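Local structure of microcin B17-processing protein McbD (Escherichia coli str. K-12 substr. MG1655, 6GRH) at residues Gly72-Tyr77 with Phe108-Ala113; Asn158-Gly163 with Trp353-Val358; Gln333-Ile338 with Ile357-Phe362; Asp361-Met366 with Ile374-Tyr379. The protein is necessary to process the inactive microcin B17 precursor into the active peptide, as the YcaO-family member of its biosynthetic machinery. The protein carries 1 engineered substitution. All blocks are in the same frame, centred on the assembly; numbering follows the deposited sequence. Where two conformers were deposited one is given.

Contact 1: Gly72-Tyr77 with Phe108-Ala113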
loop_
_atom_site.group_PDB
_atom_site.type_symbol
_atom_site.label_atom_id
_atom_site.label_comp_id
_atom_site.label_asym_id
_atom_site.label_seq_id
_atom_site.Cartn_x
_atom_site.Cartn_y
_atom_site.Cartn_z
ATOM N N GLY E 72 7.345 45.999 31.614
ATOM C CA GLY E 72 7.671 47.036 32.584
ATOM C C GLY E 72 6.433 47.604 33.250
ATOM O O GLY E 72 5.324 47.053 33.134
ATOM N N GLN E 73 6.634 48.719 33.936
ATOM C CA GLN E 73 5.607 49.320 34.759
ATOM C C GLN E 73 5.799 50.839 34.710
ATOM O O GLN E 73 6.871 51.323 35.035
ATOM C CB GLN E 73 5.727 48.789 36.188
ATOM C CG GLN E 73 4.398 48.635 36.888
ATOM C CD GLN E 73 4.530 47.991 38.244
ATOM O OE1 GLN E 73 4.705 46.784 38.346
ATOM N NE2 GLN E 73 4.421 48.782 39.287
ATOM N N LYS E 74 4.766 51.561 34.277
ATOM C CA LYS E 74 4.823 53.007 34.086
ATOM C C LYS E 74 3.440 53.594 34.311
ATOM O O LYS E 74 2.434 52.888 34.203
ATOM C CB LYS E 74 5.259 53.357 32.659
ATOM C CG LYS E 74 6.600 52.790 32.214
ATOM C CD LYS E 74 7.053 53.463 30.926
ATOM C CE LYS E 74 8.296 52.804 30.359
ATOM N NZ LYS E 74 8.492 53.162 28.926
ATOM N N THR E 75 3.396 54.895 34.604
ATOM C CA THR E 75 2.136 55.640 34.655
ATOM C C THR E 75 1.693 55.902 33.221
ATOM O O THR E 75 2.490 55.789 32.276
ATOM C CB THR E 75 2.273 57.023 35.343
ATOM O OG1 THR E 75 3.023 57.907 34.494
ATOM C CG2 THR E 75 2.937 56.913 36.706
ATOM N N LEU E 76 0.433 56.286 33.061
ATOM C CA LEU E 76 -0.101 56.575 31.744
ATOM C C LEU E 76 0.722 57.665 31.035
ATOM O O LEU E 76 1.093 57.492 29.871
ATOM C CB LEU E 76 -1.583 56.947 31.824
ATOM C CG LEU E 76 -2.568 55.859 32.260
ATOM C CD1 LEU E 76 -3.987 56.407 32.319
ATOM C CD2 LEU E 76 -2.533 54.629 31.347
ATOM N N TYR E 77 1.059 58.746 31.746
ATOM C CA TYR E 77 1.803 59.873 31.148
ATOM C C TYR E 77 3.297 59.626 30.931
ATOM O O TYR E 77 3.932 60.383 30.208
ATOM C CB TYR E 77 1.592 61.173 31.955
ATOM C CG TYR E 77 0.245 61.824 31.728
ATOM C CD1 TYR E 77 -0.891 61.361 32.390
ATOM C CD2 TYR E 77 0.108 62.916 30.854
ATOM C CE1 TYR E 77 -2.127 61.942 32.186
ATOM C CE2 TYR E 77 -1.129 63.507 30.642
ATOM C CZ TYR E 77 -2.244 63.019 31.317
ATOM O OH TYR E 77 -3.480 63.593 31.130
ATOM N N PHE E 108 0.953 51.210 35.786
ATOM C CA PHE E 108 0.391 50.090 35.009
ATOM C C PHE E 108 1.465 49.224 34.366
ATOM O O PHE E 108 2.477 49.718 33.868
ATOM C CB PHE E 108 -0.514 50.602 33.888
ATOM C CG PHE E 108 -1.801 51.183 34.366
ATOM C CD1 PHE E 108 -1.906 52.537 34.659
ATOM C CD2 PHE E 108 -2.912 50.371 34.537
ATOM C CE1 PHE E 108 -3.104 53.072 35.093
ATOM C CE2 PHE E 108 -4.116 50.901 34.982
ATOM C CZ PHE E 108 -4.213 52.255 35.261
ATOM N N LYS E 109 1.216 47.921 34.341
ATOM C CA LYS E 109 2.022 47.017 33.530
ATOM C C LYS E 109 1.830 47.451 32.062
ATOM O O LYS E 109 0.744 47.865 31.677
ATOM C CB LYS E 109 1.597 45.573 33.739
ATOM C CG LYS E 109 1.734 45.036 35.167
ATOM C CD LYS E 109 3.189 44.936 35.582
ATOM C CE LYS E 109 3.360 44.236 36.919
ATOM N NZ LYS E 109 3.369 42.752 36.782
ATOM N N THR E 110 2.904 47.415 31.288
ATOM C CA THR E 110 2.928 47.931 29.928
ATOM C C THR E 110 3.091 46.833 28.878
ATOM O O THR E 110 3.660 45.769 29.133
ATOM C CB THR E 110 4.111 48.891 29.743
ATOM O OG1 THR E 110 5.318 48.227 30.128
ATOM C CG2 THR E 110 3.937 50.138 30.579
ATOM N N VAL E 111 2.562 47.110 27.698
ATOM C CA VAL E 111 2.878 46.370 26.485
ATOM C C VAL E 111 3.150 47.343 25.358
ATOM O O VAL E 111 2.647 48.474 25.361
ATOM C CB VAL E 111 1.754 45.409 26.032
ATOM C CG1 VAL E 111 1.613 44.278 27.029
ATOM C CG2 VAL E 111 0.423 46.123 25.831
ATOM N N ARG E 112 3.913 46.855 24.382
ATOM C CA ARG E 112 4.352 47.640 23.242
ATOM C C ARG E 112 3.150 47.965 22.336
ATOM O O ARG E 112 2.209 47.177 22.239
ATOM C CB ARG E 112 5.474 46.901 22.481
ATOM C CG ARG E 112 4.983 45.702 21.664
ATOM C CD ARG E 112 6.118 44.868 21.104
ATOM N NE ARG E 112 6.761 44.037 22.104
ATOM C CZ ARG E 112 6.253 42.910 22.608
ATOM N NH1 ARG E 112 5.045 42.451 22.261
ATOM N NH2 ARG E 112 6.954 42.243 23.514
ATOM N N ALA E 113 3.176 49.138 21.709
ATOM C CA ALA E 113 2.164 49.504 20.729
ATOM C C ALA E 113 2.677 50.596 19.813
ATOM O O ALA E 113 3.688 51.252 20.110
ATOM C CB ALA E 113 0.886 49.947 21.425
#
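The carbonyl oxygen of G72 is approached by three groups of the neighbouring strand. T110 N gives G72 O a hydrogen bond of 3.1 Å, coming from above the carbonyl plane, 45° out of it. The K109 CA-H points at the same atom, with K109 CA 3.3 Å from G72 O. T110 OG1 adds a weak bond at most, since E123, on strand 121-125, competes for that hydroxyl. With chi1 at 54°, OG1 sits between the backbone N and the carbonyl carbon of T110, which brings it up beside G72.

Two residues further on, K74 N bonds to F108 O at 3.0 Å and nearly straight (164°), and F108 N returns a weak bond to K74 O. K74 and F108 thus form a hydrogen-bonded antiparallel pair, Q73 and K109 a non-hydrogen-bonded one, and the short strand 73-74 pairs antiparallel with strand 108-115. On the Q73 face, Q73 OE1 lies 3.2 Å from K109 CE, so the amide oxygen meets the lysine's methylene chain. On the opposite face L76, from the first turn of helix 76-79, sets CD2 4.0 Å from F108 CD1, while F92 meets the same phenyl ring. In the conformer given, K74 makes a salt bridge with E123. The chemistry is therefore divided: backbone bonds fix the register, and the buried packing of L76 on F108 joins the following helix to the sheet.

Contact 2: Asn158-Gly163 with Trp353-Val358. With EDO (1,2-ethanediol), chain Q.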
loop_
_atom_site.group_PDB
_atom_site.type_symbol
_atom_site.label_atom_id
_atom_site.label_comp_id
_atom_site.label_asym_id
_atom_site.label_seq_id
_atom_site.Cartn_x
_atom_site.Cartn_y
_atom_site.Cartn_z
ATOM N N ASN E 158 0.728 43.454 8.004
ATOM C CA ASN E 158 -0.384 44.141 7.315
ATOM C C ASN E 158 -1.671 43.320 7.347
ATOM O O ASN E 158 -2.732 43.869 7.601
ATOM C CB ASN E 158 -0.051 44.457 5.851
ATOM C CG ASN E 158 0.798 45.694 5.691
ATOM O OD1 ASN E 158 1.634 45.749 4.785
ATOM N ND2 ASN E 158 0.579 46.714 6.538
ATOM N N ASP E 159 -1.577 42.011 7.103
ATOM C CA ASP E 159 -2.744 41.140 7.211
ATOM C C ASP E 159 -3.277 41.034 8.657
ATOM O O ASP E 159 -4.486 40.985 8.859
ATOM C CB ASP E 159 -2.470 39.753 6.628
ATOM C CG ASP E 159 -2.295 39.771 5.114
ATOM O OD1 ASP E 159 -2.728 40.717 4.430
ATOM O OD2 ASP E 159 -1.694 38.831 4.590
ATOM N N ALA E 160 -2.397 41.031 9.653
ATOM C CA ALA E 160 -2.859 40.989 11.054
ATOM C C ALA E 160 -3.588 42.300 11.383
ATOM O O ALA E 160 -4.693 42.266 11.940
ATOM C CB ALA E 160 -1.705 40.713 12.034
ATOM N N ILE E 161 -2.989 43.428 11.009
ATOM C CA ILE E 161 -3.614 44.747 11.227
ATOM C C ILE E 161 -4.982 44.832 10.520
ATOM O O ILE E 161 -5.971 45.260 11.128
ATOM C CB ILE E 161 -2.715 45.943 10.797
ATOM C CG1 ILE E 161 -1.487 46.032 11.700
ATOM C CG2 ILE E 161 -3.477 47.266 10.902
ATOM C CD1 ILE E 161 -0.385 46.944 11.197
ATOM N N GLU E 162 -5.024 44.432 9.252
ATOM C CA GLU E 162 -6.290 44.320 8.488
ATOM C C GLU E 162 -7.336 43.454 9.207
ATOM O O GLU E 162 -8.496 43.848 9.314
ATOM C CB GLU E 162 -6.003 43.759 7.092
ATOM C CG GLU E 162 -7.100 43.948 6.065
ATOM C CD GLU E 162 -6.607 43.790 4.629
ATOM O OE1 GLU E 162 -5.537 43.170 4.407
ATOM O OE2 GLU E 162 -7.301 44.284 3.713
ATOM N N GLY E 163 -6.914 42.292 9.727
ATOM C CA GLY E 163 -7.805 41.422 10.483
ATOM C C GLY E 163 -8.299 42.087 11.768
ATOM O O GLY E 163 -9.471 41.981 12.119
ATOM N N TRP E 353 2.432 37.075 13.500
ATOM C CA TRP E 353 2.072 38.364 14.093
ATOM C C TRP E 353 0.799 38.239 14.900
ATOM O O TRP E 353 -0.176 37.608 14.446
ATOM C CB TRP E 353 1.867 39.386 12.994
ATOM C CG TRP E 353 3.155 39.655 12.313
ATOM C CD1 TRP E 353 3.685 38.971 11.263
ATOM C CD2 TRP E 353 4.121 40.621 12.698
ATOM N NE1 TRP E 353 4.920 39.469 10.960
ATOM C CE2 TRP E 353 5.218 40.477 11.834
ATOM C CE3 TRP E 353 4.168 41.604 13.703
ATOM C CZ2 TRP E 353 6.340 41.294 11.914
ATOM C CZ3 TRP E 353 5.299 42.417 13.786
ATOM C CH2 TRP E 353 6.355 42.266 12.886
ATOM N N TYR E 354 0.817 38.823 16.089
ATOM C CA TYR E 354 -0.369 38.963 16.925
ATOM C C TYR E 354 -0.601 40.455 17.050
ATOM O O TYR E 354 0.366 41.214 17.296
ATOM C CB TYR E 354 -0.140 38.372 18.312
ATOM C CG TYR E 354 0.484 37.008 18.317
ATOM C CD1 TYR E 354 1.861 36.851 18.246
ATOM C CD2 TYR E 354 -0.302 35.862 18.417
ATOM C CE1 TYR E 354 2.448 35.574 18.263
ATOM C CE2 TYR E 354 0.259 34.592 18.428
ATOM C CZ TYR E 354 1.630 34.448 18.369
ATOM O OH TYR E 354 2.186 33.186 18.397
ATOM N N THR E 355 -1.840 40.889 16.853
ATOM C CA THR E 355 -2.159 42.308 16.968
ATOM C C THR E 355 -3.481 42.486 17.688
ATOM O O THR E 355 -4.355 41.621 17.606
ATOM C CB THR E 355 -2.296 43.008 15.596
ATOM O OG1 THR E 355 -3.140 42.225 14.755
ATOM C CG2 THR E 355 -0.947 43.197 14.931
ATOM N N LYS E 356 -3.633 43.636 18.345
ATOM C CA LYS E 356 -4.935 44.080 18.850
ATOM C C LYS E 356 -5.043 45.585 18.671
ATOM O O LYS E 356 -4.151 46.341 19.085
ATOM C CB LYS E 356 -5.134 43.712 20.323
ATOM C CG LYS E 356 -6.527 44.046 20.900
ATOM C CD LYS E 356 -6.517 43.840 22.403
ATOM C CE LYS E 356 -7.796 44.241 23.137
ATOM N NZ LYS E 356 -8.872 43.238 22.939
ATOM N N ILE E 357 -6.124 45.997 18.022
ATOM C CA ILE E 357 -6.433 47.389 17.860
ATOM C C ILE E 357 -7.317 47.819 19.011
ATOM O O ILE E 357 -8.366 47.213 19.243
ATOM C CB ILE E 357 -7.045 47.690 16.475
ATOM C CG1 ILE E 357 -5.944 47.481 15.436
ATOM C CG2 ILE E 357 -7.566 49.124 16.445
ATOM C CD1 ILE E 357 -6.299 47.789 14.017
ATOM N N VAL E 358 -6.862 48.872 19.695
ATOM C CA VAL E 358 -7.418 49.394 20.934
ATOM C C VAL E 358 -7.577 50.905 20.824
ATOM O O VAL E 358 -6.641 51.589 20.412
ATOM C CB VAL E 358 -6.457 49.174 22.132
ATOM C CG1 VAL E 358 -7.023 49.777 23.414
ATOM C CG2 VAL E 358 -6.179 47.700 22.336
HETATM C C1 EDO Q . 7.248 37.240 7.112
HETATM O O1 EDO Q . 6.386 36.390 7.878
HETATM C C2 EDO Q . 7.428 38.566 7.846
HETATM O O2 EDO Q . 6.235 38.950 8.543
#
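A threonine hydroxyl turned against a helix carbonyl is the odd feature here: T355 OG1, on a strand, lies 3.2 Å from A160 O, whose own helix continues past it. The bond is weak at most, and S164 OG, one turn further along the helix, is the stronger partner of the same hydroxyl. A chi1 of 48° swings this hydroxyl toward the helix, and it also brings T355 OG1 within 3.4 Å of A160 CB. The methyl CG2 of T355 lies against that same CB, so both branches of the threonine meet the alanine.

Along the strand, alternate residues face the helix. W353 touches A160 through its CB alone, 3.9 Å from the alanine CB, before its indole leads away; I357 reaches I161, its CD1 lying 4.2 Å from I161 CG2. This is a helix laid on a face of an antiparallel sheet within the YcaO fold. The axes of helix segment 158-163 and strand segment 353-358 pass 7.7 Å apart at -35°, a close approach that the small A160 side chain permits where the two backbones come nearest.

W353 NE1 donates in the ring plane to O2 of a 1,2-ethanediol, at 2.8 Å and 161°. That molecule, probably from the crystallisation liquor, is also bonded to L351 O, G155 O and E19 of the neighbouring McbB chain, while I21 of McbB packs on I161.

Contact 3: Gln333-Ile338 with Ile357-Phe362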
loop_
_atom_site.group_PDB
_atom_site.type_symbol
_atom_site.label_atom_id
_atom_site.label_comp_id
_atom_site.label_asym_id
_atom_site.label_seq_id
_atom_site.Cartn_x
_atom_site.Cartn_y
_atom_site.Cartn_z
ATOM N N GLN E 333 -10.619 60.841 11.855
ATOM C CA GLN E 333 -11.550 61.976 12.028
ATOM C C GLN E 333 -12.326 61.852 13.335
ATOM O O GLN E 333 -12.604 62.853 13.987
ATOM C CB GLN E 333 -12.527 62.108 10.841
ATOM C CG GLN E 333 -11.927 62.771 9.616
ATOM N N ILE E 334 -12.648 60.624 13.729
ATOM C CA ILE E 334 -13.290 60.373 15.009
ATOM C C ILE E 334 -12.275 60.532 16.148
ATOM O O ILE E 334 -12.580 61.165 17.138
ATOM C CB ILE E 334 -13.980 58.986 15.036
ATOM C CG1 ILE E 334 -15.097 58.933 13.973
ATOM C CG2 ILE E 334 -14.533 58.672 16.438
ATOM C CD1 ILE E 334 -15.526 57.535 13.569
ATOM N N SER E 335 -11.079 59.954 16.013
ATOM C CA SER E 335 -10.056 60.024 17.070
ATOM C C SER E 335 -8.665 59.650 16.583
ATOM O O SER E 335 -8.514 58.641 15.910
ATOM C CB SER E 335 -10.414 59.066 18.212
ATOM O OG SER E 335 -9.387 59.038 19.202
ATOM N N ASP E 336 -7.655 60.422 16.999
ATOM C CA ASP E 336 -6.244 60.086 16.752
ATOM C C ASP E 336 -5.727 58.974 17.678
ATOM O O ASP E 336 -4.647 58.445 17.440
ATOM C CB ASP E 336 -5.339 61.326 16.920
ATOM C CG ASP E 336 -5.662 62.447 15.919
ATOM O OD1 ASP E 336 -6.242 62.146 14.860
ATOM O OD2 ASP E 336 -5.352 63.641 16.182
ATOM N N ASN E 337 -6.493 58.641 18.728
ATOM C CA ASN E 337 -6.075 57.724 19.784
ATOM C C ASN E 337 -6.509 56.285 19.503
ATOM O O ASN E 337 -7.356 55.725 20.206
ATOM C CB ASN E 337 -6.637 58.188 21.135
ATOM C CG ASN E 337 -6.069 59.513 21.570
ATOM O OD1 ASN E 337 -4.865 59.736 21.462
ATOM N ND2 ASN E 337 -6.933 60.409 22.060
ATOM N N ILE E 338 -5.926 55.710 18.454
ATOM C CA ILE E 338 -6.139 54.313 18.098
ATOM C C ILE E 338 -4.750 53.699 17.982
ATOM O O ILE E 338 -3.882 54.227 17.267
ATOM C CB ILE E 338 -6.920 54.130 16.782
ATOM C CG1 ILE E 338 -8.219 54.929 16.810
ATOM C CG2 ILE E 338 -7.233 52.654 16.550
ATOM C CD1 ILE E 338 -9.098 54.754 15.579
ATOM N N ILE E 357 -6.124 45.997 18.022
ATOM C CA ILE E 357 -6.433 47.389 17.860
ATOM C C ILE E 357 -7.317 47.819 19.011
ATOM O O ILE E 357 -8.366 47.213 19.243
ATOM C CB ILE E 357 -7.045 47.690 16.475
ATOM C CG1 ILE E 357 -5.944 47.481 15.436
ATOM C CG2 ILE E 357 -7.566 49.124 16.445
ATOM C CD1 ILE E 357 -6.299 47.789 14.017
ATOM N N VAL E 358 -6.862 48.872 19.695
ATOM C CA VAL E 358 -7.418 49.394 20.934
ATOM C C VAL E 358 -7.577 50.905 20.824
ATOM O O VAL E 358 -6.641 51.589 20.412
ATOM C CB VAL E 358 -6.457 49.174 22.132
ATOM C CG1 VAL E 358 -7.023 49.777 23.414
ATOM C CG2 VAL E 358 -6.179 47.700 22.336
ATOM N N SER E 359 -8.739 51.414 21.228
ATOM C CA SER E 359 -8.944 52.847 21.390
ATOM C C SER E 359 -9.807 53.190 22.615
ATOM O O SER E 359 -10.948 52.734 22.710
ATOM C CB SER E 359 -9.575 53.453 20.149
ATOM O OG SER E 359 -9.731 54.863 20.324
ATOM N N PRO E 360 -9.281 54.027 23.537
ATOM C CA PRO E 360 -10.138 54.532 24.643
ATOM C C PRO E 360 -11.206 55.539 24.216
ATOM O O PRO E 360 -12.029 55.917 25.046
ATOM C CB PRO E 360 -9.131 55.187 25.592
ATOM C CG PRO E 360 -8.040 55.664 24.678
ATOM C CD PRO E 360 -7.924 54.607 23.600
ATOM N N ASP E 361 -11.177 55.993 22.957
ATOM C CA ASP E 361 -12.249 56.810 22.384
ATOM C C ASP E 361 -13.396 56.029 21.729
ATOM O O ASP E 361 -14.382 56.626 21.269
ATOM C CB ASP E 361 -11.642 57.807 21.396
ATOM C CG ASP E 361 -10.889 58.925 22.103
ATOM O OD1 ASP E 361 -11.316 59.330 23.210
ATOM O OD2 ASP E 361 -9.864 59.399 21.559
ATOM N N PHE E 362 -13.271 54.706 21.705
ATOM C CA PHE E 362 -14.322 53.812 21.269
ATOM C C PHE E 362 -14.581 52.868 22.448
ATOM O O PHE E 362 -13.923 52.980 23.505
ATOM C CB PHE E 362 -13.843 53.011 20.048
ATOM C CG PHE E 362 -13.717 53.816 18.767
ATOM C CD1 PHE E 362 -12.628 54.649 18.552
ATOM C CD2 PHE E 362 -14.657 53.692 17.760
ATOM C CE1 PHE E 362 -12.496 55.371 17.378
ATOM C CE2 PHE E 362 -14.534 54.422 16.575
ATOM C CZ PHE E 362 -13.446 55.251 16.382
#
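The phenyl ring of F362 is met obliquely by two isoleucines, I334 CG2 at 3.6 Å from its CZ and I338 CD1 at 3.9 Å from its CE1, and S335 CB approaches obliquely too; at its edge, in plane, lies S359 OG from its own turn. A second set of flat groups is polar. N337 presents its amide to the carboxylate of D361 with the planes 40° apart, and N337 ND2 donates to D361 OD2 at 3.1 Å, on the syn side and close to the amide's own plane.

S335 OG points to the same oxygen, but its 2.4 Å from D361 OD2 is too short to be trusted as modelled. The serine oxygen sits anti to its backbone N (chi1 176°) and accepts from N337 N, an ST turn that follows the end of helix 327-334. S359 repeats this pattern in the type I turn S359-F362 after strand 350-358: S359 OG accepts from D361 N and donates to N337 O at 2.5 Å. Two ST turns thereby link a helix end to a strand end within the YcaO fold.

I338 CG2 also rests 3.5 Å from I357 CG2. Helix 82-95 supplies A87, which touches both N337 and P360.

Contact 4: Asp361-Met366 with Ile374-Tyr379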
loop_
_atom_site.group_PDB
_atom_site.type_symbol
_atom_site.label_atom_id
_atom_site.label_comp_id
_atom_site.label_asym_id
_atom_site.label_seq_id
_atom_site.Cartn_x
_atom_site.Cartn_y
_atom_site.Cartn_z
ATOM N N ASP E 361 -11.177 55.993 22.957
ATOM C CA ASP E 361 -12.249 56.810 22.384
ATOM C C ASP E 361 -13.396 56.029 21.729
ATOM O O ASP E 361 -14.382 56.626 21.269
ATOM C CB ASP E 361 -11.642 57.807 21.396
ATOM C CG ASP E 361 -10.889 58.925 22.103
ATOM O OD1 ASP E 361 -11.316 59.330 23.210
ATOM O OD2 ASP E 361 -9.864 59.399 21.559
ATOM N N PHE E 362 -13.271 54.706 21.705
ATOM C CA PHE E 362 -14.322 53.812 21.269
ATOM C C PHE E 362 -14.581 52.868 22.448
ATOM O O PHE E 362 -13.923 52.980 23.505
ATOM C CB PHE E 362 -13.843 53.011 20.048
ATOM C CG PHE E 362 -13.717 53.816 18.767
ATOM C CD1 PHE E 362 -12.628 54.649 18.552
ATOM C CD2 PHE E 362 -14.657 53.692 17.760
ATOM C CE1 PHE E 362 -12.496 55.371 17.378
ATOM C CE2 PHE E 362 -14.534 54.422 16.575
ATOM C CZ PHE E 362 -13.446 55.251 16.382
ATOM N N PHE E 363 -15.516 51.937 22.289
ATOM C CA PHE E 363 -15.703 50.906 23.324
ATOM C C PHE E 363 -14.445 50.046 23.507
ATOM O O PHE E 363 -13.889 49.540 22.543
ATOM C CB PHE E 363 -16.919 50.048 23.026
ATOM C CG PHE E 363 -18.199 50.812 23.102
ATOM C CD1 PHE E 363 -18.772 51.092 24.342
ATOM C CD2 PHE E 363 -18.812 51.281 21.956
ATOM C CE1 PHE E 363 -19.942 51.801 24.427
ATOM C CE2 PHE E 363 -19.989 51.982 22.029
ATOM C CZ PHE E 363 -20.559 52.263 23.261
ATOM N N LEU E 364 -13.976 49.926 24.749
ATOM C CA LEU E 364 -12.775 49.113 25.036
ATOM C C LEU E 364 -13.057 47.613 25.006
ATOM O O LEU E 364 -12.147 46.819 24.796
ATOM C CB LEU E 364 -12.132 49.524 26.377
ATOM C CG LEU E 364 -11.259 50.780 26.291
ATOM C CD1 LEU E 364 -10.853 51.261 27.669
ATOM C CD2 LEU E 364 -10.015 50.570 25.446
ATOM N N HIS E 365 -14.298 47.226 25.231
ATOM C CA HIS E 365 -14.699 45.837 25.119
ATOM C C HIS E 365 -16.203 45.790 24.848
ATOM O O HIS E 365 -16.833 46.837 24.796
ATOM C CB HIS E 365 -14.315 45.084 26.400
ATOM C CG HIS E 365 -14.966 45.616 27.633
ATOM N ND1 HIS E 365 -16.287 45.380 27.935
ATOM C CD2 HIS E 365 -14.462 46.326 28.669
ATOM C CE1 HIS E 365 -16.580 45.949 29.090
ATOM N NE2 HIS E 365 -15.484 46.517 29.564
ATOM N N MET E 366 -16.785 44.607 24.701
ATOM C CA MET E 366 -18.169 44.501 24.219
ATOM C C MET E 366 -19.225 44.109 25.250
ATOM O O MET E 366 -20.379 43.850 24.882
ATOM C CB MET E 366 -18.232 43.564 23.001
ATOM C CG MET E 366 -18.183 42.078 23.284
ATOM S SD MET E 366 -18.427 41.133 21.763
ATOM C CE MET E 366 -20.173 41.340 21.453
ATOM N N ILE E 374 -18.757 53.686 28.626
ATOM C CA ILE E 374 -20.007 53.967 27.925
ATOM C C ILE E 374 -20.014 55.332 27.196
ATOM O O ILE E 374 -20.624 55.465 26.123
ATOM C CB ILE E 374 -21.215 53.854 28.900
ATOM C CG1 ILE E 374 -22.544 53.728 28.138
ATOM C CG2 ILE E 374 -21.250 55.015 29.892
ATOM C CD1 ILE E 374 -22.671 52.463 27.317
ATOM N N ASN E 375 -19.315 56.317 27.761
ATOM C CA ASN E 375 -19.213 57.643 27.149
ATOM C C ASN E 375 -17.892 57.739 26.403
ATOM O O ASN E 375 -16.823 57.713 27.012
ATOM C CB ASN E 375 -19.316 58.732 28.213
ATOM C CG ASN E 375 -20.651 58.715 28.946
ATOM O OD1 ASN E 375 -21.664 58.243 28.420
ATOM N ND2 ASN E 375 -20.662 59.257 30.165
ATOM N N ASN E 376 -17.981 57.825 25.080
ATOM C CA ASN E 376 -16.798 57.799 24.211
ATOM C C ASN E 376 -17.115 58.610 22.934
ATOM O O ASN E 376 -18.117 59.337 22.916
ATOM C CB ASN E 376 -16.337 56.335 23.964
ATOM C CG ASN E 376 -17.436 55.446 23.396
ATOM O OD1 ASN E 376 -18.084 55.790 22.408
ATOM N ND2 ASN E 376 -17.638 54.288 24.015
ATOM N N LYS E 377 -16.272 58.540 21.900
ATOM C CA LYS E 377 -16.504 59.355 20.696
ATOM C C LYS E 377 -17.628 58.882 19.776
ATOM O O LYS E 377 -17.999 59.616 18.863
ATOM C CB LYS E 377 -15.216 59.546 19.897
ATOM C CG LYS E 377 -14.152 60.346 20.626
ATOM C CD LYS E 377 -14.543 61.812 20.773
ATOM C CE LYS E 377 -13.541 62.617 21.589
ATOM N NZ LYS E 377 -12.125 62.357 21.199
ATOM N N ILE E 378 -18.198 57.699 20.005
ATOM C CA ILE E 378 -19.356 57.245 19.197
ATOM C C ILE E 378 -20.647 57.003 19.982
ATOM O O ILE E 378 -21.678 56.668 19.390
ATOM C CB ILE E 378 -19.013 55.993 18.369
ATOM C CG1 ILE E 378 -18.687 54.801 19.282
ATOM C CG2 ILE E 378 -17.840 56.289 17.442
ATOM C CD1 ILE E 378 -18.700 53.477 18.568
ATOM N N TYR E 379 -20.603 57.155 21.304
ATOM C CA TYR E 379 -21.801 56.998 22.113
ATOM C C TYR E 379 -21.672 57.787 23.415
ATOM O O TYR E 379 -20.572 57.975 23.923
ATOM C CB TYR E 379 -22.051 55.517 22.390
ATOM C CG TYR E 379 -23.397 55.229 23.002
ATOM C CD1 TYR E 379 -24.532 55.139 22.212
ATOM C CD2 TYR E 379 -23.536 55.045 24.382
ATOM C CE1 TYR E 379 -25.770 54.870 22.761
ATOM C CE2 TYR E 379 -24.771 54.775 24.946
ATOM C CZ TYR E 379 -25.892 54.686 24.129
ATOM O OH TYR E 379 -27.139 54.437 24.671
#
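N376 presses its amide onto one face of the F363 ring: N376 ND2 stands 3.3 Å above the plane of F363, over the ring centre, with the amide nearly perpendicular to the ring (87°). The same nitrogen is hydrogen-bonded to N373 O. Three aliphatic groups line the rim. I374 CD1 lies at the edge, 4.0 Å from F363 CE1; Y379 CB comes within 3.7 Å of F363 CZ; and I378 CD1 leans on F363 CE2 obliquely. I378 is also the bump between two rings, for its other branch, CG2, meets F362 CE2 at 3.9 Å.

At the other end K377 lies side by side with D361, CG against CB, and K377 NZ makes a long, weak ion pair with D361 OD1 at 3.7 Å; the carboxylate's main partner is S335. Between the loops runs one backbone bond, K377 N to D361 O at 2.8 Å.

Within the loop, a chi1 of 55° folds the N376 side chain back on its own chain, where OD1 accepts from I378 N, in the carbonyl plane, and weakly from Y379 N. This is an Asx turn, set in the loop region that follows strand 350-358 in the YcaO fold and packs, through F363, on L175 and L179 of helix 157-180.

Overall arrangement
The later segments of contacts 2 and 3 and both segments of contact 4 run in succession along the end of the chain: strand 350-358 leaves the helix of contact 2, its last residues I357 and V358 enter contact 3, and D361 and F362 pass from contact 3 into contact 4. The centres of contacts 3 and 4 are about 9 Å apart, those of contacts 2 and 3 about 15 Å. L364 closes back on V358, its CD2 3.7 Å from V358 CG1, joining contact 4 to contact 2. Contact 1 stands apart, touching none of the others, although it reaches the same sheet as contacts 2 and 3; its centre is about 18 Å from that of contact 3. The bound ethanediol belongs to contact 2.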